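Local coordinates for cysteine synthase (Helicobacter pylori, PDB 6AHI), which catalyses the pyridoxal-phosphate-dependent conversion of O-acetylserine and sulfide to cysteine and acetate, and also acts as an O-acetylserine-dependent cystathionine beta-synthase, at residues A[160-165]-A[189-194]; A[177-182]-A[224-229]; A[183-188]-A[231-236]. One frame throughout, in Å; residues are numbered along the deposited sequence.

Overall arrangement
The three contacts all use one strand-loop-helix unit: strand 174-178, the glycine-rich loop after it and helix 183-195. Along the chain, helix 160-168 comes first, then this unit, then the long loop between strands 200-206 and 240-244, so the paired segments alternate. Interaction 1 joins helix 160-168 to the C-terminal half of helix 183-195; interaction 3 covers the N-terminal half of that helix with residues 231-236; interaction 2 ties the loop before it to residues 224-229. Interaction 3 touches both others, with centres about 12 Å from interaction 1 and 11 Å from interaction 2, whereas interactions 1 and 2 do not meet. Together they pack the cofactor phosphate loop and its helix into the fold.

Interaction 1. Residues A[160-165]-A[189-194]; sequences LAPEIV and ARYLKE
The ring of Tyr191 takes Pro162 over one face and Val165 at its edge. On the face, Pro162 CG stands 4.2 Å from the centroid of the Tyr191 ring in a CH-pi contact. It lies only 22° off the ring normal, and the backbone N of Pro162 sits over the same ring, offset toward the rim. Proline suits this place because its rigid ring presents C-H groups to the aromatic face. At the edge, Val165 CG2 lies in the ring plane, 3.8 Å from Tyr191 CE2. Ala161 approaches obliquely at the root of the side chain, where its CB comes within 3.4 Å of Tyr191 CB; a methyl group permits this close approach.

With CG anti to the backbone N (chi1 -174°), Tyr191 lays its ring alongside helix 160-165, and the phenolic end reaches Pro162, whose CB is 3.8 Å from Tyr191 OH. Val165 CG2 also serves a second partner: it meets Leu192 CD2 at 3.8 Å, the two side chains running alongside one another in opposite senses. Ile164 CG2 touches the same Leu192 methyl more loosely. No hydrogen bond crosses, so shape and apolar surface hold the two segments together.

Their axes approach to 9.1 Å and cross at -41°, with both helices running in broadly the same sense. This is helix-on-helix packing beside the mixed sheet. Ile164 and Leu192 both also rest on Leu289 of strand 287-292, so the pair of helices lies against the sheet there. Further out, Tyr157 of helix 151-158 makes an edge-to-face pair with Tyr191, and Glu163, which points away from helix 189-194, forms salt bridges with Lys35 of strand 31-36 and with Arg48 of helix 48-60.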
loop_
_atom_site.group_PDB
_atom_site.type_symbol
_atom_site.label_atom_id
_atom_site.label_comp_id
_atom_site.label_asym_id
_atom_site.label_seq_id
_atom_site.Cartn_x
_atom_site.Cartn_y
_atom_site.Cartn_z
ATOM N N LEU A 160 -14.060 -12.424 -4.243
ATOM C CA LEU A 160 -13.681 -12.349 -2.824
ATOM C C LEU A 160 -14.172 -13.586 -2.055
ATOM O O LEU A 160 -13.423 -14.208 -1.328
ATOM C CB LEU A 160 -14.292 -11.083 -2.223
ATOM C CG LEU A 160 -13.956 -10.823 -0.759
ATOM C CD1 LEU A 160 -12.458 -10.850 -0.550
ATOM C CD2 LEU A 160 -14.530 -9.487 -0.290
ATOM N N ALA A 161 -15.465 -13.906 -2.185
ATOM C CA ALA A 161 -16.079 -14.875 -1.269
ATOM C C ALA A 161 -15.473 -16.263 -1.472
ATOM O O ALA A 161 -15.107 -16.919 -0.490
ATOM C CB ALA A 161 -17.581 -14.879 -1.403
ATOM N N PRO A 162 -15.292 -16.761 -2.715
ATOM C CA PRO A 162 -14.670 -18.073 -2.901
ATOM C C PRO A 162 -13.235 -18.138 -2.370
ATOM O O PRO A 162 -12.772 -19.173 -1.855
ATOM C CB PRO A 162 -14.689 -18.318 -4.420
ATOM C CG PRO A 162 -15.724 -17.363 -4.956
ATOM C CD PRO A 162 -15.795 -16.198 -3.986
ATOM N N GLU A 163 -12.522 -17.025 -2.474
ATOM C CA GLU A 163 -11.138 -16.958 -1.984
ATOM C C GLU A 163 -11.129 -17.154 -0.461
ATOM O O GLU A 163 -10.317 -17.851 0.084
ATOM C CB GLU A 163 -10.564 -15.604 -2.408
ATOM C CG GLU A 163 -9.066 -15.541 -2.569
ATOM C CD GLU A 163 -8.666 -14.113 -2.891
ATOM O OE1 GLU A 163 -8.696 -13.716 -4.072
ATOM O OE2 GLU A 163 -8.344 -13.397 -1.941
ATOM N N ILE A 164 -12.076 -16.519 0.220
ATOM C CA ILE A 164 -12.216 -16.631 1.678
ATOM C C ILE A 164 -12.457 -18.084 2.090
ATOM O O ILE A 164 -11.825 -18.572 3.007
ATOM C CB ILE A 164 -13.334 -15.701 2.187
ATOM C CG1 ILE A 164 -12.846 -14.247 2.194
ATOM C CG2 ILE A 164 -13.829 -16.153 3.555
ATOM C CD1 ILE A 164 -13.953 -13.226 2.296
ATOM N N VAL A 165 -13.403 -18.760 1.437
ATOM C CA VAL A 165 -13.695 -20.131 1.815
ATOM C C VAL A 165 -12.498 -21.031 1.494
ATOM O O VAL A 165 -12.255 -21.956 2.237
ATOM C CB VAL A 165 -14.994 -20.657 1.185
ATOM C CG1 VAL A 165 -15.185 -22.132 1.504
ATOM C CG2 VAL A 165 -16.176 -19.852 1.665
ATOM N N ALA A 189 -21.994 -12.247 1.514
ATOM C CA ALA A 189 -22.939 -12.913 2.378
ATOM C C ALA A 189 -23.709 -13.993 1.618
ATOM O O ALA A 189 -23.961 -15.091 2.153
ATOM C CB ALA A 189 -23.877 -11.923 3.008
ATOM N N ARG A 190 -24.113 -13.674 0.391
ATOM C CA ARG A 190 -24.885 -14.632 -0.437
ATOM C C ARG A 190 -24.067 -15.901 -0.630
ATOM O O ARG A 190 -24.587 -16.970 -0.450
ATOM C CB ARG A 190 -25.182 -14.033 -1.811
ATOM C CG ARG A 190 -25.949 -14.966 -2.735
ATOM C CD ARG A 190 -26.305 -14.389 -4.090
ATOM N NE ARG A 190 -26.143 -12.947 -4.163
ATOM C CZ ARG A 190 -26.623 -12.068 -3.284
ATOM N NH2 ARG A 190 -26.076 -10.884 -3.134
ATOM N N TYR A 191 -22.814 -15.742 -1.005
ATOM C CA TYR A 191 -21.919 -16.897 -1.242
ATOM C C TYR A 191 -21.671 -17.710 0.039
ATOM O O TYR A 191 -21.726 -18.937 0.004
ATOM C CB TYR A 191 -20.570 -16.454 -1.801
ATOM C CG TYR A 191 -19.686 -17.612 -2.195
ATOM C CD1 TYR A 191 -19.791 -18.216 -3.442
ATOM C CD2 TYR A 191 -18.785 -18.138 -1.298
ATOM C CE1 TYR A 191 -18.994 -19.290 -3.792
ATOM C CE2 TYR A 191 -17.980 -19.214 -1.626
ATOM C CZ TYR A 191 -18.062 -19.769 -2.884
ATOM O OH TYR A 191 -17.248 -20.811 -3.212
ATOM N N LEU A 192 -21.402 -17.028 1.150
ATOM C CA LEU A 192 -21.153 -17.690 2.447
ATOM C C LEU A 192 -22.403 -18.442 2.927
ATOM O O LEU A 192 -22.302 -19.575 3.433
ATOM C CB LEU A 192 -20.702 -16.657 3.473
ATOM C CG LEU A 192 -19.333 -16.019 3.222
ATOM C CD1 LEU A 192 -19.030 -14.978 4.262
ATOM C CD2 LEU A 192 -18.199 -17.034 3.214
ATOM N N LYS A 193 -23.585 -17.818 2.754
ATOM C CA LYS A 193 -24.826 -18.437 3.177
ATOM C C LYS A 193 -25.090 -19.723 2.413
ATOM O O LYS A 193 -25.675 -20.632 2.962
ATOM C CB LYS A 193 -26.013 -17.491 2.963
ATOM C CG LYS A 193 -26.370 -16.698 4.203
ATOM C CD LYS A 193 -27.080 -17.542 5.245
ATOM C CE LYS A 193 -27.461 -16.738 6.468
ATOM N NZ LYS A 193 -27.856 -17.614 7.604
ATOM N N GLU A 194 -24.733 -19.752 1.130
ATOM C CA GLU A 194 -24.904 -20.958 0.313
ATOM C C GLU A 194 -24.051 -22.106 0.859
ATOM O O GLU A 194 -24.509 -23.245 0.858
ATOM C CB GLU A 194 -24.533 -20.713 -1.155
ATOM C CG GLU A 194 -25.565 -19.898 -1.915
ATOM C CD GLU A 194 -25.135 -19.434 -3.297
ATOM O OE1 GLU A 194 -24.028 -19.834 -3.746
ATOM O OE2 GLU A 194 -25.916 -18.684 -3.933
#

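Interaction 2. Residues A[177-182]-A[224-229]; sequences AGIGSG and IGVEFI
Ile179 and Gly225 are joined by a single backbone hydrogen bond, Gly225 N to Ile179 O at 2.8 Å, and the tight part of the contact gathers round it. The bond is nearly straight, with an N-H...O angle of 168°, and the donor lies in the carbonyl plane. The same oxygen is pressed by Ile224, whose CA lies 3.2 Å from Ile179 O. Beside it Ile224 CG2 packs 3.7 Å from Gly178 CA, an approach that the lack of a side chain on Gly178 permits. Gly225 has a phi of 118°, a conformation glycine adopts readily.

Beyond the hydrogen bond the contact thins to one valine branch. Val226 CG1, held beside the backbone N (chi1 -50°) and so opposite the carbonyl carbon, meets Ile179 CG2 at 3.7 Å and Gly180 O at 3.3 Å. After Val226 the chain turns outward: Glu227, Phe228 and Ile229 are exposed and take no part.

On the other segment, Gly180 N, Gly182 N and Ser181 OG bind the phosphate of the pyridoxal-phosphate-modified Lys46. The hydrogen bond from Gly225 thus falls one residue before the first of these phosphate-binding amides, Gly180 N, and probably helps to fix the loop there. In the surrounding fold, Ala177 and Ile179 bond through their backbones to strand 200-206, Ile179 also packs on Phe185 of helix 183-195, and Ile224 rests on Ser267 and Ala270 of helix 266-281.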
loop_
_atom_site.group_PDB
_atom_site.type_symbol
_atom_site.label_atom_id
_atom_site.label_comp_id
_atom_site.label_asym_id
_atom_site.label_seq_id
_atom_site.Cartn_x
_atom_site.Cartn_y
_atom_site.Cartn_z
ATOM N N ALA A 177 -19.454 -7.023 8.182
ATOM C CA ALA A 177 -18.836 -6.173 7.169
ATOM C C ALA A 177 -19.551 -4.821 7.091
ATOM O O ALA A 177 -20.780 -4.755 7.275
ATOM C CB ALA A 177 -18.851 -6.858 5.820
ATOM N N GLY A 178 -18.762 -3.776 6.854
ATOM C CA GLY A 178 -19.257 -2.429 6.624
ATOM C C GLY A 178 -20.096 -2.348 5.350
ATOM O O GLY A 178 -19.840 -3.057 4.365
ATOM N N ILE A 179 -21.098 -1.463 5.396
ATOM C CA ILE A 179 -22.017 -1.206 4.293
ATOM C C ILE A 179 -21.883 0.260 3.891
ATOM O O ILE A 179 -22.073 1.152 4.738
ATOM C CB ILE A 179 -23.463 -1.530 4.689
ATOM C CG1 ILE A 179 -23.657 -3.029 4.894
ATOM C CG2 ILE A 179 -24.458 -0.946 3.674
ATOM C CD1 ILE A 179 -24.810 -3.350 5.784
ATOM N N GLY A 180 -21.509 0.456 2.619
ATOM C CA GLY A 180 -21.645 1.709 1.891
ATOM C C GLY A 180 -22.759 1.584 0.870
ATOM O O GLY A 180 -23.885 1.874 1.173
ATOM N N SER A 181 -22.424 1.085 -0.323
ATOM C CA SER A 181 -23.428 0.693 -1.324
ATOM C C SER A 181 -24.134 -0.583 -0.848
ATOM O O SER A 181 -25.241 -0.837 -1.191
ATOM C CB SER A 181 -22.779 0.453 -2.653
ATOM O OG SER A 181 -21.855 -0.626 -2.548
ATOM N N GLY A 182 -23.417 -1.424 -0.085
ATOM C CA GLY A 182 -23.942 -2.712 0.340
ATOM C C GLY A 182 -23.467 -3.878 -0.519
ATOM O O GLY A 182 -23.810 -5.007 -0.225
ATOM N N ILE A 224 -18.418 3.967 4.670
ATOM C CA ILE A 224 -19.603 3.236 5.067
ATOM C C ILE A 224 -20.634 4.245 5.571
ATOM O O ILE A 224 -20.296 5.346 5.933
ATOM C CB ILE A 224 -19.304 2.146 6.130
ATOM C CG1 ILE A 224 -18.709 2.744 7.406
ATOM C CG2 ILE A 224 -18.416 1.051 5.562
ATOM C CD1 ILE A 224 -18.701 1.804 8.580
ATOM N N GLY A 225 -21.887 3.809 5.621
ATOM C CA GLY A 225 -23.007 4.638 6.016
ATOM C C GLY A 225 -23.982 4.767 4.878
ATOM O O GLY A 225 -23.564 4.904 3.712
ATOM N N VAL A 226 -25.269 4.678 5.223
ATOM C CA VAL A 226 -26.345 4.841 4.282
ATOM C C VAL A 226 -27.353 5.836 4.868
ATOM O O VAL A 226 -27.555 5.943 6.102
ATOM C CB VAL A 226 -27.022 3.497 3.955
ATOM C CG1 VAL A 226 -26.003 2.438 3.594
ATOM C CG2 VAL A 226 -27.892 3.019 5.092
ATOM N N GLU A 227 -28.006 6.543 3.957
ATOM C CA GLU A 227 -29.099 7.470 4.292
ATOM C C GLU A 227 -30.465 6.855 3.936
ATOM O O GLU A 227 -31.499 7.492 4.184
ATOM C CB GLU A 227 -28.895 8.806 3.581
ATOM C CG GLU A 227 -27.529 9.418 3.852
ATOM C CD GLU A 227 -27.340 10.862 3.405
ATOM O OE1 GLU A 227 -28.211 11.703 3.732
ATOM O OE2 GLU A 227 -26.316 11.146 2.730
ATOM N N PHE A 228 -30.457 5.637 3.378
ATOM C CA PHE A 228 -31.611 4.858 2.950
ATOM C C PHE A 228 -31.202 3.384 2.804
ATOM O O PHE A 228 -30.008 3.062 2.780
ATOM C CB PHE A 228 -32.166 5.397 1.617
ATOM C CG PHE A 228 -31.150 5.538 0.505
ATOM C CD1 PHE A 228 -30.608 4.419 -0.110
ATOM C CD2 PHE A 228 -30.770 6.789 0.050
ATOM C CE1 PHE A 228 -29.695 4.550 -1.144
ATOM C CE2 PHE A 228 -29.842 6.917 -0.975
ATOM C CZ PHE A 228 -29.302 5.798 -1.565
ATOM N N ILE A 229 -32.196 2.500 2.665
ATOM C CA ILE A 229 -31.969 1.033 2.523
ATOM C C ILE A 229 -31.332 0.757 1.161
ATOM O O ILE A 229 -31.870 1.158 0.137
ATOM C CB ILE A 229 -33.282 0.230 2.672
ATOM C CG1 ILE A 229 -34.016 0.487 3.994
ATOM C CG2 ILE A 229 -33.001 -1.253 2.463
ATOM C CD1 ILE A 229 -33.212 0.178 5.256
#

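Interaction 3. Residues A[183-188]-A[231-236]; sequences GTFAGT and PFFENL
Phe185 and Phe233 meet almost at a right angle: the edge of Phe185 is turned toward the face of Phe233 in an offset edge-to-face pair, with planes at 83° and centroids 5.7 Å apart. The touching atoms are Phe185 CD2 and Phe233 CE1, separated by 3.8 Å. A first torsion of 176° sets the Phe185 ring opposite its own backbone N and sends it toward the loop.

Ala186, the next residue, puts its methyl among three larger side chains. Its CB lies 3.8 Å from Phe232 CB and 4.0 Å from Phe233 CE1, sitting near the plane of the Phe233 ring at its edge, while Leu236 CD1 reaches 3.8 Å from Ala186 CA. A short side chain lets all three approach the helix. The Phe232 ring extends toward the helix start, bringing CD2 4.0 Å from Gly183 N, and Pro231 CG covers one of its faces.

The type I turn from Phe233 to Leu236 places both of these residues against the helix. Helix 183-188 begins directly after the glycine-rich phosphate-binding loop characteristic of this PLP family: Thr184 OG1 hydrogen-bonds the phosphate of the pyridoxal-phosphate-modified Lys46.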
loop_
_atom_site.group_PDB
_atom_site.type_symbol
_atom_site.label_atom_id
_atom_site.label_comp_id
_atom_site.label_asym_id
_atom_site.label_seq_id
_atom_site.Cartn_x
_atom_site.Cartn_y
_atom_site.Cartn_z
ATOM N N GLY A 183 -22.725 -3.621 -1.596
ATOM C CA GLY A 183 -22.294 -4.680 -2.522
ATOM C C GLY A 183 -21.367 -5.707 -1.877
ATOM O O GLY A 183 -21.566 -6.911 -2.020
ATOM N N THR A 184 -20.320 -5.240 -1.193
ATOM C CA THR A 184 -19.342 -6.162 -0.559
ATOM C C THR A 184 -20.068 -7.130 0.375
ATOM O O THR A 184 -19.895 -8.365 0.280
ATOM C CB THR A 184 -18.264 -5.422 0.236
ATOM O OG1 THR A 184 -17.538 -4.556 -0.630
ATOM C CG2 THR A 184 -17.251 -6.355 0.870
ATOM N N PHE A 185 -20.890 -6.549 1.265
ATOM C CA PHE A 185 -21.613 -7.303 2.270
ATOM C C PHE A 185 -22.573 -8.292 1.604
ATOM O O PHE A 185 -22.541 -9.486 1.901
ATOM C CB PHE A 185 -22.365 -6.356 3.207
ATOM C CG PHE A 185 -23.219 -7.042 4.235
ATOM C CD1 PHE A 185 -22.642 -7.835 5.198
ATOM C CD2 PHE A 185 -24.601 -6.897 4.232
ATOM C CE1 PHE A 185 -23.422 -8.482 6.142
ATOM C CE2 PHE A 185 -25.379 -7.534 5.183
ATOM C CZ PHE A 185 -24.781 -8.302 6.156
ATOM N N ALA A 186 -23.395 -7.808 0.675
ATOM C CA ALA A 186 -24.439 -8.619 0.082
ATOM C C ALA A 186 -23.871 -9.753 -0.779
ATOM O O ALA A 186 -24.409 -10.860 -0.776
ATOM C CB ALA A 186 -25.379 -7.760 -0.747
ATOM N N GLY A 187 -22.853 -9.450 -1.582
ATOM C CA GLY A 187 -22.253 -10.425 -2.488
ATOM C C GLY A 187 -21.566 -11.567 -1.737
ATOM O O GLY A 187 -21.748 -12.768 -2.045
ATOM N N THR A 188 -20.780 -11.178 -0.747
ATOM C CA THR A 188 -20.019 -12.080 0.068
ATOM C C THR A 188 -20.986 -12.905 0.923
ATOM O O THR A 188 -20.826 -14.120 1.010
ATOM C CB THR A 188 -18.988 -11.347 0.928
ATOM O OG1 THR A 188 -18.198 -10.517 0.091
ATOM C CG2 THR A 188 -18.060 -12.288 1.670
ATOM N N PRO A 231 -30.635 -1.451 -2.175
ATOM C CA PRO A 231 -31.516 -2.387 -2.875
ATOM C C PRO A 231 -30.963 -3.823 -2.990
ATOM O O PRO A 231 -31.505 -4.632 -3.729
ATOM C CB PRO A 231 -31.636 -1.699 -4.250
ATOM C CG PRO A 231 -30.269 -1.106 -4.476
ATOM C CD PRO A 231 -29.880 -0.593 -3.106
ATOM N N PHE A 232 -29.908 -4.157 -2.251
ATOM C CA PHE A 232 -29.204 -5.449 -2.493
ATOM C C PHE A 232 -29.573 -6.515 -1.463
ATOM O O PHE A 232 -29.135 -7.638 -1.604
ATOM C CB PHE A 232 -27.684 -5.273 -2.507
ATOM C CG PHE A 232 -27.189 -4.372 -3.606
ATOM C CD1 PHE A 232 -27.583 -4.576 -4.920
ATOM C CD2 PHE A 232 -26.353 -3.300 -3.325
ATOM C CE1 PHE A 232 -27.134 -3.734 -5.930
ATOM C CE2 PHE A 232 -25.902 -2.460 -4.334
ATOM C CZ PHE A 232 -26.291 -2.682 -5.638
ATOM N N PHE A 233 -30.403 -6.159 -0.477
ATOM C CA PHE A 233 -30.594 -6.958 0.714
ATOM C C PHE A 233 -31.894 -7.767 0.689
ATOM O O PHE A 233 -32.170 -8.452 1.659
ATOM C CB PHE A 233 -30.568 -6.073 1.961
ATOM C CG PHE A 233 -29.252 -5.396 2.248
ATOM C CD1 PHE A 233 -28.101 -5.723 1.551
ATOM C CD2 PHE A 233 -29.172 -4.415 3.224
ATOM C CE1 PHE A 233 -26.901 -5.081 1.819
ATOM C CE2 PHE A 233 -27.979 -3.764 3.486
ATOM C CZ PHE A 233 -26.841 -4.095 2.778
ATOM N N GLU A 234 -32.648 -7.725 -0.418
ATOM C CA GLU A 234 -33.988 -8.305 -0.528
ATOM C C GLU A 234 -34.038 -9.784 -0.103
ATOM O O GLU A 234 -34.974 -10.165 0.566
ATOM C CB GLU A 234 -34.518 -8.123 -1.955
ATOM C CG GLU A 234 -35.889 -8.743 -2.183
ATOM C CD GLU A 234 -36.516 -8.457 -3.541
ATOM O OE1 GLU A 234 -35.763 -8.171 -4.513
ATOM O OE2 GLU A 234 -37.767 -8.509 -3.628
ATOM N N ASN A 235 -33.049 -10.607 -0.479
ATOM C CA ASN A 235 -33.160 -12.063 -0.248
ATOM C C ASN A 235 -32.054 -12.542 0.688
ATOM O O ASN A 235 -31.571 -13.667 0.596
ATOM C CB ASN A 235 -33.133 -12.862 -1.549
ATOM C CG ASN A 235 -34.342 -12.598 -2.424
ATOM O OD1 ASN A 235 -35.488 -12.575 -1.958
ATOM N ND2 ASN A 235 -34.091 -12.384 -3.704
ATOM N N LEU A 236 -31.668 -11.671 1.618
ATOM C CA LEU A 236 -30.660 -11.967 2.616
ATOM C C LEU A 236 -31.321 -12.051 3.981
ATOM O O LEU A 236 -32.088 -11.182 4.364
ATOM C CB LEU A 236 -29.613 -10.851 2.646
ATOM C CG LEU A 236 -28.454 -11.000 1.680
ATOM C CD1 LEU A 236 -27.463 -9.885 1.929
ATOM C CD2 LEU A 236 -27.791 -12.369 1.826
#